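Local coordinates for protein ribulose bisphosphate carboxylase (Pyrococcus horikoshii, PDB 2D69) that probably adds carbon dioxide and water to ribulose 1,5-bisphosphate, yielding two molecules of 3-phosphoglycerate, as the magnesium-dependent form III Rubisco of an archaeal AMP degradation pathway, at residues D13-Y19 and M69-L75; Y31-V37 and K113-N117; L130-P136 and W337-V343. All coordinates share one frame; numbering follows the deposited sequence.

Contact 1. Residues D13-Y19 and M69-L75; sequences DFVDLNY and MAKVFYL
The methyl end of Met69 sits squarely over one face of the Phe14 ring, CE lying 3.7 Å from the ring centroid and 11° off its normal, a CH-pi contact. A bend at the last torsion (chi3 86°) swings CE back over the ring, while SD stays farther off above the same ring in a looser Met-aromatic contact. The edge of Phe14 meets the backbone instead: CD1 comes to 3.3 Å from Ala70 O, a buried carbonyl with no hydrogen-bonding partner in the model. Beyond this, Val72 N gives a 2.7 Å bond to Phe14 O and Val72 O accepts from Asp16 N at 2.9 Å, a single bridge pairing Val15 with Val72 near the start of strand 71-78. Lys71, bent at chi2 and chi4, lays its aliphatic chain along the loop, CE 3.5 Å from Asp13 O and CB against the Tyr19 ring, whose hydroxyl bonds to Glu25. Leu17, its CG beside its own N (chi1 -61°), lays CD2 3.8 Å from Leu75 CB. An Asx turn, Asn18 N to Asp16 OD2, shapes the loop where it swings back. Two straight backbone bonds thus fix the loop's position, while apolar side chains and the lysine's methylenes close the seam around them.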
loop_
_atom_site.group_PDB
_atom_site.type_symbol
_atom_site.label_atom_id
_atom_site.label_comp_id
_atom_site.label_asym_id
_atom_site.label_seq_id
_atom_site.Cartn_x
_atom_site.Cartn_y
_atom_site.Cartn_z
ATOM N N ASP A 13 -28.424 -46.095 -14.320
ATOM C CA ASP A 13 -29.020 -44.976 -15.023
ATOM C C ASP A 13 -27.965 -44.069 -15.652
ATOM O O ASP A 13 -28.252 -43.294 -16.562
ATOM C CB ASP A 13 -29.879 -44.148 -14.100
ATOM C CG ASP A 13 -30.824 -43.241 -14.869
ATOM O OD1 ASP A 13 -31.058 -42.111 -14.401
ATOM O OD2 ASP A 13 -31.366 -43.584 -15.956
ATOM N N PHE A 14 -26.743 -44.206 -15.158
ATOM C CA PHE A 14 -25.598 -43.504 -15.717
ATOM C C PHE A 14 -24.965 -44.200 -16.944
ATOM O O PHE A 14 -24.036 -43.665 -17.557
ATOM C CB PHE A 14 -24.576 -43.309 -14.616
ATOM C CG PHE A 14 -25.021 -42.362 -13.546
ATOM C CD1 PHE A 14 -24.621 -41.043 -13.562
ATOM C CD2 PHE A 14 -25.789 -42.789 -12.507
ATOM C CE1 PHE A 14 -24.987 -40.200 -12.557
ATOM C CE2 PHE A 14 -26.187 -41.933 -11.530
ATOM C CZ PHE A 14 -25.803 -40.639 -11.559
ATOM N N VAL A 15 -25.498 -45.358 -17.324
ATOM C CA VAL A 15 -24.990 -46.139 -18.456
ATOM C C VAL A 15 -25.968 -46.088 -19.620
ATOM O O VAL A 15 -27.147 -46.433 -19.496
ATOM C CB VAL A 15 -24.719 -47.593 -18.051
ATOM C CG1 VAL A 15 -24.202 -48.467 -19.246
ATOM C CG2 VAL A 15 -23.727 -47.611 -16.897
ATOM N N ASP A 16 -25.462 -45.609 -20.747
ATOM C CA ASP A 16 -26.185 -45.648 -21.995
ATOM C C ASP A 16 -25.195 -45.808 -23.135
ATOM O O ASP A 16 -24.625 -44.814 -23.615
ATOM C CB ASP A 16 -27.021 -44.386 -22.187
ATOM C CG ASP A 16 -27.775 -44.391 -23.505
ATOM O OD1 ASP A 16 -28.547 -43.438 -23.727
ATOM O OD2 ASP A 16 -27.616 -45.275 -24.392
ATOM N N LEU A 17 -25.021 -47.057 -23.575
ATOM C CA LEU A 17 -24.054 -47.394 -24.623
ATOM C C LEU A 17 -24.418 -46.947 -26.052
ATOM O O LEU A 17 -23.584 -47.047 -26.968
ATOM C CB LEU A 17 -23.700 -48.893 -24.584
ATOM C CG LEU A 17 -23.054 -49.291 -23.245
ATOM C CD1 LEU A 17 -22.662 -50.748 -23.230
ATOM C CD2 LEU A 17 -21.803 -48.398 -22.901
ATOM N N ASN A 18 -25.620 -46.416 -26.241
ATOM C CA ASN A 18 -25.980 -45.730 -27.491
ATOM C C ASN A 18 -25.824 -44.192 -27.458
ATOM O O ASN A 18 -25.994 -43.534 -28.486
ATOM C CB ASN A 18 -27.413 -46.094 -27.879
ATOM C CG ASN A 18 -27.588 -47.588 -28.072
ATOM O OD1 ASN A 18 -28.505 -48.174 -27.540
ATOM N ND2 ASN A 18 -26.685 -48.204 -28.812
ATOM N N TYR A 19 -25.494 -43.629 -26.302
ATOM C CA TYR A 19 -25.327 -42.191 -26.185
ATOM C C TYR A 19 -24.163 -41.712 -27.037
ATOM O O TYR A 19 -23.099 -42.340 -27.061
ATOM C CB TYR A 19 -25.109 -41.786 -24.726
ATOM C CG TYR A 19 -24.964 -40.288 -24.507
ATOM C CD1 TYR A 19 -23.727 -39.726 -24.220
ATOM C CD2 TYR A 19 -26.056 -39.437 -24.615
ATOM C CE1 TYR A 19 -23.573 -38.326 -24.006
ATOM C CE2 TYR A 19 -25.927 -38.055 -24.431
ATOM C CZ TYR A 19 -24.678 -37.499 -24.134
ATOM O OH TYR A 19 -24.557 -36.132 -23.927
ATOM N N MET A 69 -25.423 -34.917 -15.043
ATOM C CA MET A 69 -25.105 -36.356 -14.992
ATOM C C MET A 69 -24.066 -36.756 -15.988
ATOM O O MET A 69 -24.205 -36.421 -17.149
ATOM C CB MET A 69 -26.306 -37.180 -15.393
ATOM C CG MET A 69 -27.376 -37.291 -14.375
ATOM S SD MET A 69 -28.666 -38.383 -15.079
ATOM C CE MET A 69 -28.088 -40.023 -14.653
ATOM N N ALA A 70 -23.081 -37.544 -15.564
ATOM C CA ALA A 70 -22.115 -38.120 -16.482
ATOM C C ALA A 70 -22.770 -39.357 -17.105
ATOM O O ALA A 70 -23.733 -39.901 -16.561
ATOM C CB ALA A 70 -20.835 -38.472 -15.777
ATOM N N LYS A 71 -22.329 -39.740 -18.295
ATOM C CA LYS A 71 -22.912 -40.894 -18.987
ATOM C C LYS A 71 -21.837 -41.824 -19.514
ATOM O O LYS A 71 -20.949 -41.378 -20.245
ATOM C CB LYS A 71 -23.796 -40.424 -20.139
ATOM C CG LYS A 71 -25.226 -40.025 -19.714
ATOM C CD LYS A 71 -26.238 -41.207 -19.656
ATOM C CE LYS A 71 -27.562 -40.835 -18.908
ATOM N NZ LYS A 71 -27.285 -39.954 -17.668
ATOM N N VAL A 72 -21.926 -43.108 -19.179
ATOM C CA VAL A 72 -21.041 -44.118 -19.754
ATOM C C VAL A 72 -21.551 -44.429 -21.143
ATOM O O VAL A 72 -22.659 -44.925 -21.282
ATOM C CB VAL A 72 -21.019 -45.441 -18.946
ATOM C CG1 VAL A 72 -20.028 -46.424 -19.590
ATOM C CG2 VAL A 72 -20.684 -45.188 -17.480
ATOM N N PHE A 73 -20.749 -44.137 -22.169
ATOM C CA PHE A 73 -21.168 -44.325 -23.548
ATOM C C PHE A 73 -20.397 -45.411 -24.327
ATOM O O PHE A 73 -20.813 -45.814 -25.440
ATOM C CB PHE A 73 -21.134 -42.987 -24.271
ATOM C CG PHE A 73 -19.757 -42.473 -24.579
ATOM C CD1 PHE A 73 -19.126 -42.824 -25.771
ATOM C CD2 PHE A 73 -19.095 -41.613 -23.686
ATOM C CE1 PHE A 73 -17.852 -42.350 -26.079
ATOM C CE2 PHE A 73 -17.819 -41.109 -23.983
ATOM C CZ PHE A 73 -17.196 -41.471 -25.182
ATOM N N TYR A 74 -19.287 -45.860 -23.742
ATOM C CA TYR A 74 -18.456 -46.930 -24.283
ATOM C C TYR A 74 -18.056 -47.875 -23.157
ATOM O O TYR A 74 -17.628 -47.438 -22.095
ATOM C CB TYR A 74 -17.208 -46.321 -24.904
ATOM C CG TYR A 74 -16.150 -47.298 -25.381
ATOM C CD1 TYR A 74 -15.926 -47.489 -26.758
ATOM C CD2 TYR A 74 -15.344 -47.977 -24.481
ATOM C CE1 TYR A 74 -14.933 -48.342 -27.222
ATOM C CE2 TYR A 74 -14.348 -48.833 -24.927
ATOM C CZ TYR A 74 -14.146 -49.012 -26.305
ATOM O OH TYR A 74 -13.172 -49.866 -26.759
ATOM N N LEU A 75 -18.174 -49.167 -23.396
ATOM C CA LEU A 75 -17.800 -50.157 -22.397
ATOM C C LEU A 75 -17.425 -51.472 -23.064
ATOM O O LEU A 75 -18.267 -52.108 -23.652
ATOM C CB LEU A 75 -18.955 -50.401 -21.419
ATOM C CG LEU A 75 -18.670 -51.499 -20.387
ATOM C CD1 LEU A 75 -17.426 -51.079 -19.572
ATOM C CD2 LEU A 75 -19.845 -51.768 -19.460
HETATM O O HOH W 1 -21.789 -44.572 -27.910
#

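Contact 2. Residues Y31-V37 and K113-N117; sequences YFEPNGV and KALKN
Glu33 OE1 takes a 2.8 Å bond from Asn117 ND2 across the contact, and Arg290 adds a long, weak ion pair at the same oxygen. From within its own strand Tyr31 OH donates to Glu33 OE2 at 2.5 Å, on the lone pair facing away from OE1. The two bonds differ in approach. OE2 lies in the plane of the Tyr31 ring, at its edge, whereas ND2 reaches OE1 from above the carboxylate, 60° out of its plane, with the amide and carboxylate planes almost perpendicular. An extended chain beyond CG carries the Glu33 carboxylate alongside Asn117. This buried carboxylate is therefore held against rotation, and the donors around it would probably stabilise its negative charge. Along the backbone, Lys116 N bonds to Glu33 O at 2.7 Å, joined by Glu33 N to Asn117 O and Asn35 N to Ala114 O. Phe32 CD2 brushes Leu115 CD2 on the side covered by helix 39-49, and past Gly36, Val37 CG2 rests 4.1 Å from Ala114 CB. Between Glu33 and Pro34 the pairing slips by one residue, a beta bulge between antiparallel strands 26-34 and 115-124 in the mixed sheet of the Rubisco N-terminal domain.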
loop_
_atom_site.group_PDB
_atom_site.type_symbol
_atom_site.label_atom_id
_atom_site.label_comp_id
_atom_site.label_asym_id
_atom_site.label_seq_id
_atom_site.Cartn_x
_atom_site.Cartn_y
_atom_site.Cartn_z
ATOM N N TYR A 31 -9.765 -47.572 -17.172
ATOM C CA TYR A 31 -9.685 -49.037 -17.076
ATOM C C TYR A 31 -10.220 -49.472 -15.709
ATOM O O TYR A 31 -9.914 -48.855 -14.699
ATOM C CB TYR A 31 -8.219 -49.495 -17.191
ATOM C CG TYR A 31 -8.017 -50.965 -16.835
ATOM C CD1 TYR A 31 -7.614 -51.343 -15.568
ATOM C CD2 TYR A 31 -8.288 -51.949 -17.751
ATOM C CE1 TYR A 31 -7.461 -52.724 -15.221
ATOM C CE2 TYR A 31 -8.126 -53.322 -17.441
ATOM C CZ TYR A 31 -7.716 -53.700 -16.166
ATOM O OH TYR A 31 -7.570 -55.039 -15.831
ATOM N N PHE A 32 -10.948 -50.578 -15.623
ATOM C CA PHE A 32 -11.348 -51.033 -14.297
ATOM C C PHE A 32 -11.581 -52.528 -14.261
ATOM O O PHE A 32 -11.649 -53.155 -15.291
ATOM C CB PHE A 32 -12.614 -50.266 -13.799
ATOM C CG PHE A 32 -13.874 -50.638 -14.535
ATOM C CD1 PHE A 32 -14.233 -49.951 -15.673
ATOM C CD2 PHE A 32 -14.683 -51.680 -14.096
ATOM C CE1 PHE A 32 -15.391 -50.312 -16.376
ATOM C CE2 PHE A 32 -15.825 -52.036 -14.799
ATOM C CZ PHE A 32 -16.175 -51.337 -15.940
ATOM N N GLU A 33 -11.664 -53.079 -13.052
ATOM C CA GLU A 33 -12.038 -54.468 -12.818
ATOM C C GLU A 33 -13.146 -54.440 -11.739
ATOM O O GLU A 33 -12.921 -53.863 -10.675
ATOM C CB GLU A 33 -10.813 -55.273 -12.325
ATOM C CG GLU A 33 -9.589 -55.150 -13.256
ATOM C CD GLU A 33 -8.300 -55.733 -12.685
ATOM O OE1 GLU A 33 -8.322 -56.215 -11.518
ATOM O OE2 GLU A 33 -7.254 -55.678 -13.405
ATOM N N PRO A 34 -14.338 -54.981 -12.002
ATOM C CA PRO A 34 -15.411 -54.962 -10.996
ATOM C C PRO A 34 -15.136 -55.931 -9.866
ATOM O O PRO A 34 -14.412 -56.896 -10.052
ATOM C CB PRO A 34 -16.645 -55.433 -11.766
ATOM C CG PRO A 34 -16.110 -56.256 -12.859
ATOM C CD PRO A 34 -14.777 -55.635 -13.238
ATOM N N ASN A 35 -15.684 -55.652 -8.697
ATOM C CA ASN A 35 -15.562 -56.551 -7.571
ATOM C C ASN A 35 -16.938 -56.852 -7.023
ATOM O O ASN A 35 -17.479 -56.081 -6.269
ATOM C CB ASN A 35 -14.663 -55.966 -6.472
ATOM C CG ASN A 35 -14.648 -56.835 -5.225
ATOM O OD1 ASN A 35 -14.853 -56.359 -4.121
ATOM N ND2 ASN A 35 -14.464 -58.130 -5.415
ATOM N N GLY A 36 -17.515 -57.975 -7.418
ATOM C CA GLY A 36 -18.810 -58.363 -6.889
ATOM C C GLY A 36 -20.005 -57.702 -7.558
ATOM O O GLY A 36 -21.158 -58.017 -7.172
ATOM N N VAL A 37 -19.751 -56.846 -8.577
ATOM C CA VAL A 37 -20.797 -56.235 -9.408
ATOM C C VAL A 37 -20.531 -56.343 -10.924
ATOM O O VAL A 37 -19.406 -56.571 -11.350
ATOM C CB VAL A 37 -21.001 -54.768 -9.073
ATOM C CG1 VAL A 37 -21.272 -54.598 -7.606
ATOM C CG2 VAL A 37 -19.779 -53.900 -9.518
ATOM N N LYS A 113 -15.258 -49.575 -3.042
ATOM C CA LYS A 113 -15.238 -51.005 -2.714
ATOM C C LYS A 113 -15.640 -51.914 -3.900
ATOM O O LYS A 113 -15.148 -53.027 -4.008
ATOM C CB LYS A 113 -16.193 -51.304 -1.522
ATOM C CG LYS A 113 -15.586 -52.241 -0.458
ATOM C CD LYS A 113 -16.561 -52.585 0.689
ATOM C CE LYS A 113 -16.023 -53.786 1.532
ATOM N NZ LYS A 113 -16.779 -54.052 2.796
ATOM N N ALA A 114 -16.538 -51.452 -4.769
ATOM C CA ALA A 114 -17.073 -52.302 -5.838
ATOM C C ALA A 114 -16.151 -52.353 -7.053
ATOM O O ALA A 114 -16.460 -53.016 -8.031
ATOM C CB ALA A 114 -18.451 -51.842 -6.251
ATOM N N LEU A 115 -15.039 -51.628 -7.007
ATOM C CA LEU A 115 -13.987 -51.786 -8.007
ATOM C C LEU A 115 -12.782 -52.469 -7.389
ATOM O O LEU A 115 -12.333 -52.096 -6.303
ATOM C CB LEU A 115 -13.557 -50.445 -8.578
ATOM C CG LEU A 115 -14.650 -49.544 -9.169
ATOM C CD1 LEU A 115 -14.025 -48.337 -9.830
ATOM C CD2 LEU A 115 -15.459 -50.297 -10.140
ATOM N N LYS A 116 -12.265 -53.488 -8.062
ATOM C CA LYS A 116 -11.027 -54.126 -7.621
ATOM C C LYS A 116 -9.886 -53.166 -7.887
ATOM O O LYS A 116 -8.964 -53.046 -7.084
ATOM C CB LYS A 116 -10.807 -55.469 -8.350
ATOM C CG LYS A 116 -10.017 -56.511 -7.567
ATOM C CD LYS A 116 -10.433 -57.971 -7.859
ATOM C CE LYS A 116 -9.277 -58.947 -7.487
ATOM N NZ LYS A 116 -9.696 -60.410 -7.311
ATOM N N ASN A 117 -9.943 -52.513 -9.044
ATOM C CA ASN A 117 -8.870 -51.647 -9.499
ATOM C C ASN A 117 -9.475 -50.580 -10.415
ATOM O O ASN A 117 -10.424 -50.863 -11.131
ATOM C CB ASN A 117 -7.852 -52.444 -10.310
ATOM C CG ASN A 117 -6.918 -53.285 -9.436
ATOM O OD1 ASN A 117 -6.184 -52.751 -8.593
ATOM N ND2 ASN A 117 -6.968 -54.616 -9.614
#

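Contact 3. Residues L130-P136 and W337-V343; sequences LRHFKGP and WEHIRPV
One face of the Trp337 indole receives Leu130 CD2, which lies 3.9 Å from the centroid of the five-membered ring in a CH-pi contact; Ile340 CG1 also lies over a face of the indole, toward its rim. The His339 imidazole has Ile340 CG1 over one face, toward its rim, and uses its edge for polar contacts. NE2 donates to Phe133 O at 2.9 Å, with the acceptor only 2° out of the ring plane, and makes a weak second bond to Leu130 O. The ring gets there with CG wedged between its own N and carbonyl carbon (chi1 57°). Farther along, Pro136 CG packs 3.6 Å from Val343 CG2. Gly135 has no CB, so Ile340 packs close on its backbone, CD1 3.6 Å from Gly135 N and CG2 near its CA. A water lies 2.7 Å from both Lys134 O and Pro136 O, and may not donate to both at once; it accepts from Arg341 N and NH1, whose guanidinium also pairs with Glu201 of a neighbouring subunit. The contact thus joins the loop between helices 127-130 and 139-147 to the one leading from helix 323-334 into barrel strand 344-348, with Met304 of helix 295-305 packed against Leu130 and Phe133.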
loop_
_atom_site.group_PDB
_atom_site.type_symbol
_atom_site.label_atom_id
_atom_site.label_comp_id
_atom_site.label_asym_id
_atom_site.label_seq_id
_atom_site.Cartn_x
_atom_site.Cartn_y
_atom_site.Cartn_z
ATOM N N LEU A 130 -10.973 -26.105 -22.470
ATOM C CA LEU A 130 -9.544 -25.960 -22.706
ATOM C C LEU A 130 -9.181 -24.505 -22.885
ATOM O O LEU A 130 -8.046 -24.084 -22.551
ATOM C CB LEU A 130 -9.178 -26.738 -23.988
ATOM C CG LEU A 130 -7.687 -26.834 -24.339
ATOM C CD1 LEU A 130 -6.924 -27.392 -23.193
ATOM C CD2 LEU A 130 -7.462 -27.710 -25.603
ATOM N N ARG A 131 -10.125 -23.716 -23.396
ATOM C CA ARG A 131 -9.831 -22.309 -23.708
ATOM C C ARG A 131 -9.559 -21.469 -22.430
ATOM O O ARG A 131 -9.009 -20.379 -22.503
ATOM C CB ARG A 131 -10.950 -21.678 -24.546
ATOM C CG ARG A 131 -12.272 -21.423 -23.755
ATOM C CD ARG A 131 -13.391 -20.836 -24.592
ATOM N NE ARG A 131 -13.070 -19.476 -24.964
ATOM C CZ ARG A 131 -13.561 -18.833 -26.021
ATOM N NH1 ARG A 131 -14.431 -19.427 -26.825
ATOM N NH2 ARG A 131 -13.192 -17.576 -26.254
ATOM N N HIS A 132 -9.935 -21.990 -21.259
ATOM C CA HIS A 132 -9.641 -21.327 -19.987
ATOM C C HIS A 132 -8.312 -21.776 -19.358
ATOM O O HIS A 132 -8.102 -21.563 -18.153
ATOM C CB HIS A 132 -10.822 -21.543 -19.033
ATOM C CG HIS A 132 -12.123 -21.148 -19.657
ATOM N ND1 HIS A 132 -12.333 -19.896 -20.207
ATOM C CD2 HIS A 132 -13.263 -21.845 -19.858
ATOM C CE1 HIS A 132 -13.556 -19.840 -20.699
ATOM N NE2 HIS A 132 -14.141 -21.007 -20.507
ATOM N N PHE A 133 -7.462 -22.425 -20.174
ATOM C CA PHE A 133 -6.087 -22.731 -19.839
ATOM C C PHE A 133 -5.177 -22.075 -20.890
ATOM O O PHE A 133 -5.497 -22.037 -22.073
ATOM C CB PHE A 133 -5.853 -24.189 -19.767
ATOM C CG PHE A 133 -6.612 -24.846 -18.619
ATOM C CD1 PHE A 133 -7.910 -25.169 -18.762
ATOM C CD2 PHE A 133 -6.038 -24.962 -17.383
ATOM C CE1 PHE A 133 -8.626 -25.700 -17.695
ATOM C CE2 PHE A 133 -6.742 -25.509 -16.312
ATOM C CZ PHE A 133 -8.023 -25.867 -16.485
ATOM N N LYS A 134 -4.063 -21.571 -20.412
ATOM C CA LYS A 134 -3.063 -20.881 -21.250
ATOM C C LYS A 134 -2.070 -21.826 -21.873
ATOM O O LYS A 134 -1.491 -21.520 -22.920
ATOM C CB LYS A 134 -2.279 -19.856 -20.435
ATOM C CG LYS A 134 -3.111 -18.618 -20.093
ATOM C CD LYS A 134 -2.277 -17.604 -19.267
ATOM C CE LYS A 134 -2.251 -17.948 -17.795
ATOM N NZ LYS A 134 -3.612 -17.686 -17.230
ATOM N N GLY A 135 -1.848 -22.954 -21.225
ATOM C CA GLY A 135 -0.784 -23.846 -21.620
ATOM C C GLY A 135 0.568 -23.181 -21.327
ATOM O O GLY A 135 0.618 -22.232 -20.596
ATOM N N PRO A 136 1.646 -23.724 -21.841
ATOM C CA PRO A 136 2.993 -23.215 -21.577
ATOM C C PRO A 136 3.238 -21.816 -22.095
ATOM O O PRO A 136 2.774 -21.506 -23.177
ATOM C CB PRO A 136 3.878 -24.163 -22.360
ATOM C CG PRO A 136 3.065 -25.372 -22.540
ATOM C CD PRO A 136 1.653 -24.892 -22.721
ATOM N N TRP A 337 -2.224 -28.849 -30.341
ATOM C CA TRP A 337 -3.358 -29.001 -29.464
ATOM C C TRP A 337 -3.953 -27.634 -29.233
ATOM O O TRP A 337 -3.715 -26.995 -28.205
ATOM C CB TRP A 337 -2.918 -29.601 -28.135
ATOM C CG TRP A 337 -4.021 -30.032 -27.284
ATOM C CD1 TRP A 337 -5.241 -30.423 -27.706
ATOM C CD2 TRP A 337 -4.027 -30.175 -25.853
ATOM N NE1 TRP A 337 -6.013 -30.804 -26.638
ATOM C CE2 TRP A 337 -5.294 -30.659 -25.489
ATOM C CE3 TRP A 337 -3.084 -29.957 -24.843
ATOM C CZ2 TRP A 337 -5.649 -30.950 -24.168
ATOM C CZ3 TRP A 337 -3.438 -30.224 -23.522
ATOM C CH2 TRP A 337 -4.733 -30.707 -23.198
ATOM N N GLU A 338 -4.716 -27.185 -30.225
ATOM C CA GLU A 338 -5.270 -25.850 -30.245
ATOM C C GLU A 338 -4.197 -24.800 -29.946
ATOM O O GLU A 338 -3.144 -24.827 -30.550
ATOM C CB GLU A 338 -6.462 -25.751 -29.282
ATOM C CG GLU A 338 -7.564 -26.812 -29.479
ATOM C CD GLU A 338 -8.453 -26.612 -30.704
ATOM O OE1 GLU A 338 -8.239 -25.677 -31.448
ATOM O OE2 GLU A 338 -9.374 -27.396 -30.920
ATOM N N HIS A 339 -4.480 -23.881 -29.025
ATOM C CA HIS A 339 -3.546 -22.803 -28.616
ATOM C C HIS A 339 -2.447 -23.243 -27.593
ATOM O O HIS A 339 -1.564 -22.423 -27.246
ATOM C CB HIS A 339 -4.327 -21.640 -27.963
ATOM C CG HIS A 339 -5.145 -22.079 -26.787
ATOM N ND1 HIS A 339 -6.246 -22.885 -26.934
ATOM C CD2 HIS A 339 -4.967 -21.925 -25.450
ATOM C CE1 HIS A 339 -6.745 -23.187 -25.742
ATOM N NE2 HIS A 339 -5.990 -22.616 -24.823
ATOM N N ILE A 340 -2.527 -24.480 -27.089
ATOM C CA ILE A 340 -1.563 -24.969 -26.116
ATOM C C ILE A 340 -0.210 -25.267 -26.773
ATOM O O ILE A 340 -0.085 -26.138 -27.618
ATOM C CB ILE A 340 -2.070 -26.174 -25.434
ATOM C CG1 ILE A 340 -3.475 -25.922 -24.834
ATOM C CG2 ILE A 340 -1.107 -26.648 -24.393
ATOM C CD1 ILE A 340 -3.574 -24.904 -23.746
ATOM N N ARG A 341 0.804 -24.534 -26.382
ATOM C CA ARG A 341 2.141 -24.705 -26.983
ATOM C C ARG A 341 2.718 -26.080 -26.659
ATOM O O ARG A 341 2.320 -26.728 -25.617
ATOM C CB ARG A 341 3.049 -23.589 -26.480
ATOM C CG ARG A 341 2.913 -22.252 -27.222
ATOM C CD ARG A 341 3.672 -21.129 -26.482
ATOM N NE ARG A 341 3.374 -19.789 -26.941
ATOM C CZ ARG A 341 2.346 -19.008 -26.546
ATOM N NH1 ARG A 341 1.468 -19.377 -25.612
ATOM N NH2 ARG A 341 2.226 -17.816 -27.077
ATOM N N PRO A 342 3.575 -26.614 -27.527
ATOM C CA PRO A 342 4.201 -27.924 -27.212
ATOM C C PRO A 342 5.248 -27.826 -26.078
ATOM O O PRO A 342 5.867 -26.795 -25.875
ATOM C CB PRO A 342 4.849 -28.348 -28.543
ATOM C CG PRO A 342 5.154 -27.032 -29.279
ATOM C CD PRO A 342 4.036 -26.069 -28.812
ATOM N N VAL A 343 5.401 -28.918 -25.360
ATOM C CA VAL A 343 6.244 -29.099 -24.173
ATOM C C VAL A 343 7.407 -30.023 -24.470
ATOM O O VAL A 343 7.231 -31.099 -25.070
ATOM C CB VAL A 343 5.380 -29.738 -23.054
ATOM C CG1 VAL A 343 6.219 -30.196 -21.842
ATOM C CG2 VAL A 343 4.208 -28.786 -22.657
HETATM O O HOH W 2 0.518 -22.211 -24.542
#

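Contacts 1 and 2 both belong to the N-terminal domain and share its mixed sheet, whose order puts strand 71-78 at an edge and strands 26-34 and 115-124 side by side. Their centres are about 17 Å apart, and they touch where Leu75 CD1 packs 3.9 Å from Phe32 CZ. Contact 1 docks a loop on that edge strand by a single backbone bridge and mostly apolar packing; contact 2 is true strand pairing with a buried carboxylate. Contact 3, about 29 Å from contact 1 and 35 Å from contact 2 between centres, lies nearer the chain's middle, joining loops beside the barrel through one indole face, an imidazole edge and a water. All three are partly buried; contacts 2 and 3 also meet other subunits.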